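Fimbria adhesin protein (Klebsiella pneumoniae, PDB 3U4K) acts as the adhesin of a bacterial fimbria, its receptor-binding domain, the part described here, recognising human collagen V. Local coordinates at residues S97-R109 and T145-Y159. Sequence-based numbering, arbitrary orientation.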
# COMPACT_ATOMS: atom_id res chain seq x y z
N SER A 97 0.33 -6.82 10.21
CA SER A 97 1.51 -7.33 10.92
C SER A 97 2.49 -7.97 9.94
O SER A 97 2.11 -8.36 8.83
CB SER A 97 1.08 -8.33 11.99
OG SER A 97 0.38 -9.41 11.40
N THR A 98 3.75 -8.10 10.37
CA THR A 98 4.82 -8.60 9.50
C THR A 98 5.51 -9.85 10.06
O THR A 98 5.21 -10.31 11.16
CB THR A 98 5.89 -7.52 9.27
OG1 THR A 98 5.27 -6.23 9.19
CG2 THR A 98 6.65 -7.78 7.98
N ALA A 99 6.44 -10.39 9.27
CA ALA A 99 7.40 -11.39 9.72
C ALA A 99 8.38 -10.80 10.74
O ALA A 99 9.04 -11.53 11.48
CB ALA A 99 8.15 -11.98 8.54
N ILE A 100 8.48 -9.47 10.77
CA ILE A 100 9.24 -8.76 11.80
C ILE A 100 8.33 -8.49 13.00
O ILE A 100 7.26 -7.88 12.85
CB ILE A 100 9.86 -7.45 11.26
CG1 ILE A 100 10.78 -7.74 10.07
CG2 ILE A 100 10.65 -6.74 12.36
CD1 ILE A 100 11.24 -6.52 9.31
N PRO A 101 8.74 -8.95 14.20
CA PRO A 101 7.94 -8.82 15.42
C PRO A 101 7.64 -7.36 15.77
O PRO A 101 8.54 -6.52 15.77
CB PRO A 101 8.83 -9.44 16.51
CG PRO A 101 9.75 -10.36 15.77
CD PRO A 101 9.99 -9.69 14.45
N GLY A 102 6.37 -7.08 16.05
CA GLY A 102 5.93 -5.75 16.46
C GLY A 102 6.01 -4.68 15.39
O GLY A 102 6.07 -3.49 15.70
N ILE A 103 6.01 -5.09 14.12
CA ILE A 103 6.09 -4.16 13.00
C ILE A 103 4.83 -4.23 12.14
O ILE A 103 4.52 -5.28 11.57
CB ILE A 103 7.37 -4.37 12.16
CG1 ILE A 103 8.63 -4.03 12.99
CG2 ILE A 103 7.34 -3.55 10.87
CD1 ILE A 103 8.68 -2.62 13.56
N GLY A 104 4.12 -3.11 12.05
CA GLY A 104 2.88 -3.01 11.28
C GLY A 104 2.98 -2.15 10.03
O GLY A 104 3.88 -1.32 9.90
N LEU A 105 2.05 -2.37 9.11
CA LEU A 105 2.00 -1.61 7.86
C LEU A 105 0.58 -1.16 7.54
O LEU A 105 -0.37 -1.95 7.61
CB LEU A 105 2.57 -2.43 6.70
CG LEU A 105 4.08 -2.70 6.66
CD1 LEU A 105 4.42 -3.52 5.43
CD2 LEU A 105 4.89 -1.42 6.67
N ARG A 106 0.44 0.12 7.20
CA ARG A 106 -0.84 0.68 6.77
C ARG A 106 -0.67 1.44 5.46
O ARG A 106 0.16 2.35 5.35
CB ARG A 106 -1.45 1.57 7.86
CG ARG A 106 -2.93 1.89 7.66
CD ARG A 106 -3.46 2.76 8.79
NE ARG A 106 -2.62 3.93 9.00
CZ ARG A 106 -2.59 4.67 10.11
NH1 ARG A 106 -3.38 4.37 11.14
NH2 ARG A 106 -1.78 5.71 10.19
N PHE A 107 -1.47 1.06 4.46
CA PHE A 107 -1.42 1.68 3.14
C PHE A 107 -2.67 2.52 2.95
O PHE A 107 -3.79 2.05 3.17
CB PHE A 107 -1.35 0.62 2.04
CG PHE A 107 -0.36 -0.47 2.31
CD1 PHE A 107 -0.69 -1.56 3.11
CD2 PHE A 107 0.91 -0.43 1.74
CE1 PHE A 107 0.22 -2.57 3.36
CE2 PHE A 107 1.83 -1.44 1.98
CZ PHE A 107 1.48 -2.51 2.79
N SER A 108 -2.48 3.77 2.53
CA SER A 108 -3.59 4.69 2.33
C SER A 108 -3.41 5.50 1.05
O SER A 108 -2.30 5.69 0.56
CB SER A 108 -3.74 5.62 3.53
OG SER A 108 -2.62 6.48 3.65
N ARG A 109 -4.53 5.97 0.52
CA ARG A 109 -4.53 6.84 -0.65
C ARG A 109 -5.38 8.06 -0.33
O ARG A 109 -6.46 7.93 0.26
CB ARG A 109 -5.09 6.10 -1.86
CG ARG A 109 -4.84 6.79 -3.19
CD ARG A 109 -5.57 6.08 -4.31
NE ARG A 109 -5.82 6.96 -5.45
CZ ARG A 109 -6.57 6.64 -6.50
NH1 ARG A 109 -7.17 5.46 -6.57
NH2 ARG A 109 -6.73 7.52 -7.49
N THR A 145 7.80 -4.59 22.28
CA THR A 145 9.06 -5.18 21.86
C THR A 145 9.10 -5.37 20.33
O THR A 145 8.27 -6.08 19.76
CB THR A 145 9.36 -6.51 22.59
OG1 THR A 145 10.48 -7.16 21.98
CG2 THR A 145 8.15 -7.46 22.58
N THR A 146 10.06 -4.71 19.68
CA THR A 146 10.18 -4.74 18.22
C THR A 146 11.44 -5.46 17.76
O THR A 146 12.52 -5.27 18.33
CB THR A 146 10.17 -3.32 17.61
OG1 THR A 146 11.18 -2.52 18.23
CG2 THR A 146 8.81 -2.66 17.81
N GLY A 147 11.30 -6.28 16.71
CA GLY A 147 12.43 -7.02 16.14
C GLY A 147 13.12 -6.25 15.03
O GLY A 147 12.83 -5.08 14.81
N SER A 148 14.04 -6.92 14.35
CA SER A 148 14.76 -6.32 13.23
C SER A 148 14.59 -7.16 11.97
O SER A 148 14.08 -8.28 12.03
CB SER A 148 16.25 -6.16 13.56
OG SER A 148 16.46 -5.06 14.44
N GLY A 149 15.01 -6.62 10.83
CA GLY A 149 14.94 -7.34 9.56
C GLY A 149 14.69 -6.47 8.35
O GLY A 149 14.45 -5.26 8.47
N THR A 150 14.75 -7.09 7.17
CA THR A 150 14.47 -6.42 5.90
C THR A 150 13.22 -7.03 5.30
O THR A 150 13.05 -8.25 5.30
CB THR A 150 15.65 -6.58 4.92
OG1 THR A 150 16.87 -6.21 5.56
CG2 THR A 150 15.45 -5.70 3.69
N LEU A 151 12.33 -6.18 4.79
CA LEU A 151 11.07 -6.63 4.21
C LEU A 151 11.26 -7.36 2.89
O LEU A 151 12.18 -7.04 2.12
CB LEU A 151 10.10 -5.46 4.04
CG LEU A 151 9.59 -4.85 5.35
CD1 LEU A 151 8.89 -3.53 5.08
CD2 LEU A 151 8.66 -5.81 6.06
N ALA A 152 10.39 -8.33 2.63
CA ALA A 152 10.48 -9.18 1.44
C ALA A 152 10.23 -8.43 0.14
O ALA A 152 9.40 -7.51 0.09
CB ALA A 152 9.51 -10.36 1.56
N SER A 153 10.95 -8.82 -0.90
CA SER A 153 10.79 -8.26 -2.24
C SER A 153 9.46 -8.69 -2.87
O SER A 153 8.93 -9.77 -2.57
CB SER A 153 11.96 -8.71 -3.11
OG SER A 153 11.85 -8.18 -4.42
N GLY A 154 8.91 -7.84 -3.74
CA GLY A 154 7.70 -8.17 -4.50
C GLY A 154 6.51 -7.26 -4.27
O GLY A 154 6.65 -6.21 -3.63
N PRO A 155 5.33 -7.65 -4.79
CA PRO A 155 4.09 -6.86 -4.70
C PRO A 155 3.55 -6.74 -3.28
O PRO A 155 3.78 -7.62 -2.45
CB PRO A 155 3.11 -7.65 -5.56
CG PRO A 155 3.62 -9.05 -5.53
CD PRO A 155 5.12 -8.90 -5.54
N TYR A 156 2.85 -5.64 -3.01
CA TYR A 156 2.22 -5.39 -1.71
C TYR A 156 0.79 -4.90 -1.85
O TYR A 156 -0.12 -5.37 -1.16
CB TYR A 156 3.04 -4.38 -0.90
CG TYR A 156 4.25 -4.98 -0.21
CD1 TYR A 156 5.45 -5.18 -0.89
CD2 TYR A 156 4.19 -5.33 1.14
CE1 TYR A 156 6.55 -5.74 -0.26
CE2 TYR A 156 5.29 -5.89 1.78
CZ TYR A 156 6.46 -6.09 1.08
OH TYR A 156 7.55 -6.63 1.72
N THR A 157 0.60 -3.96 -2.77
CA THR A 157 -0.71 -3.35 -3.02
C THR A 157 -1.15 -3.54 -4.46
O THR A 157 -0.33 -3.49 -5.39
CB THR A 157 -0.69 -1.85 -2.64
OG1 THR A 157 -1.09 -1.69 -1.28
CG2 THR A 157 -1.59 -1.00 -3.56
N GLU A 158 -2.45 -3.80 -4.64
CA GLU A 158 -3.06 -3.90 -5.96
C GLU A 158 -4.45 -3.27 -5.96
O GLU A 158 -5.31 -3.65 -5.17
CB GLU A 158 -3.11 -5.35 -6.43
CG GLU A 158 -1.78 -5.86 -6.96
CD GLU A 158 -1.83 -7.30 -7.45
OE1 GLU A 158 -2.87 -7.97 -7.29
OE2 GLU A 158 -0.80 -7.76 -8.00
N TYR A 159 -4.64 -2.30 -6.85
CA TYR A 159 -5.91 -1.62 -6.99
C TYR A 159 -6.41 -1.71 -8.43
O TYR A 159 -5.66 -1.48 -9.37
CB TYR A 159 -5.79 -0.16 -6.56
CG TYR A 159 -7.06 0.64 -6.75
CD1 TYR A 159 -8.17 0.42 -5.93
CD2 TYR A 159 -7.15 1.62 -7.73
CE1 TYR A 159 -9.33 1.15 -6.09
CE2 TYR A 159 -8.31 2.37 -7.90
CZ TYR A 159 -9.39 2.13 -7.08
OH TYR A 159 -10.55 2.86 -7.23
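The carbonyl oxygen of Pro101 receives the backbone N-H of Gly147, Gly147 N to Pro101 O 2.9 Å, in a nearly straight bond, with the donor tilted somewhat from the carbonyl plane. The CA of Thr146 adds a C-H...O contact to the same oxygen. Within the jelly-roll beta barrel of the receptor-binding domain, this bond joins the type II turn from Ile100 to Ile103 to the loop 145-148. Beside it the methyl Thr146 CG2 lies 3.6 Å from Gly102 O, while Ser179 OG bonds to the carbonyls of Thr146 and Gly147, and Ser148 OG makes a weak hydrogen bond to Ser179 N.

Ile100 lies along the backbone of 147-149. Its CG2, anti to the backbone N, reaches the carbonyl group of Gly147, and the extended CG1 branch (chi2 169°) carries CD1 to within 3.5 Å of Gly149 O. The end of the Leu151 side chain reaches back to 97-109, its CD2 meeting Thr98 CG2 as the side chains cross at about a right angle, and the residue also packs on Leu170 of strand 166-170. Within 97-109, Thr98 OG1 donates to Ile103 O from above the carbonyl plane.

Farther on, strands 103-109 and 154-159 face each other across the barrel, their axes 9.3 Å apart and inclined by 38°. Leu105 CD1 and Phe107 CZ approach Tyr156 obliquely, and Thr157 OG1 sits over one face of the Phe107 ring. The Tyr156 hydroxyl is tethered to its own segment, donating in plane to a lone pair of Ala152 O. Arg109 NE bonds to Ser133 OG and NH2 to Ala131 O, while NH1 lies 3.6 Å from Tyr159 CE2, guanidinium and ring planes 74° apart.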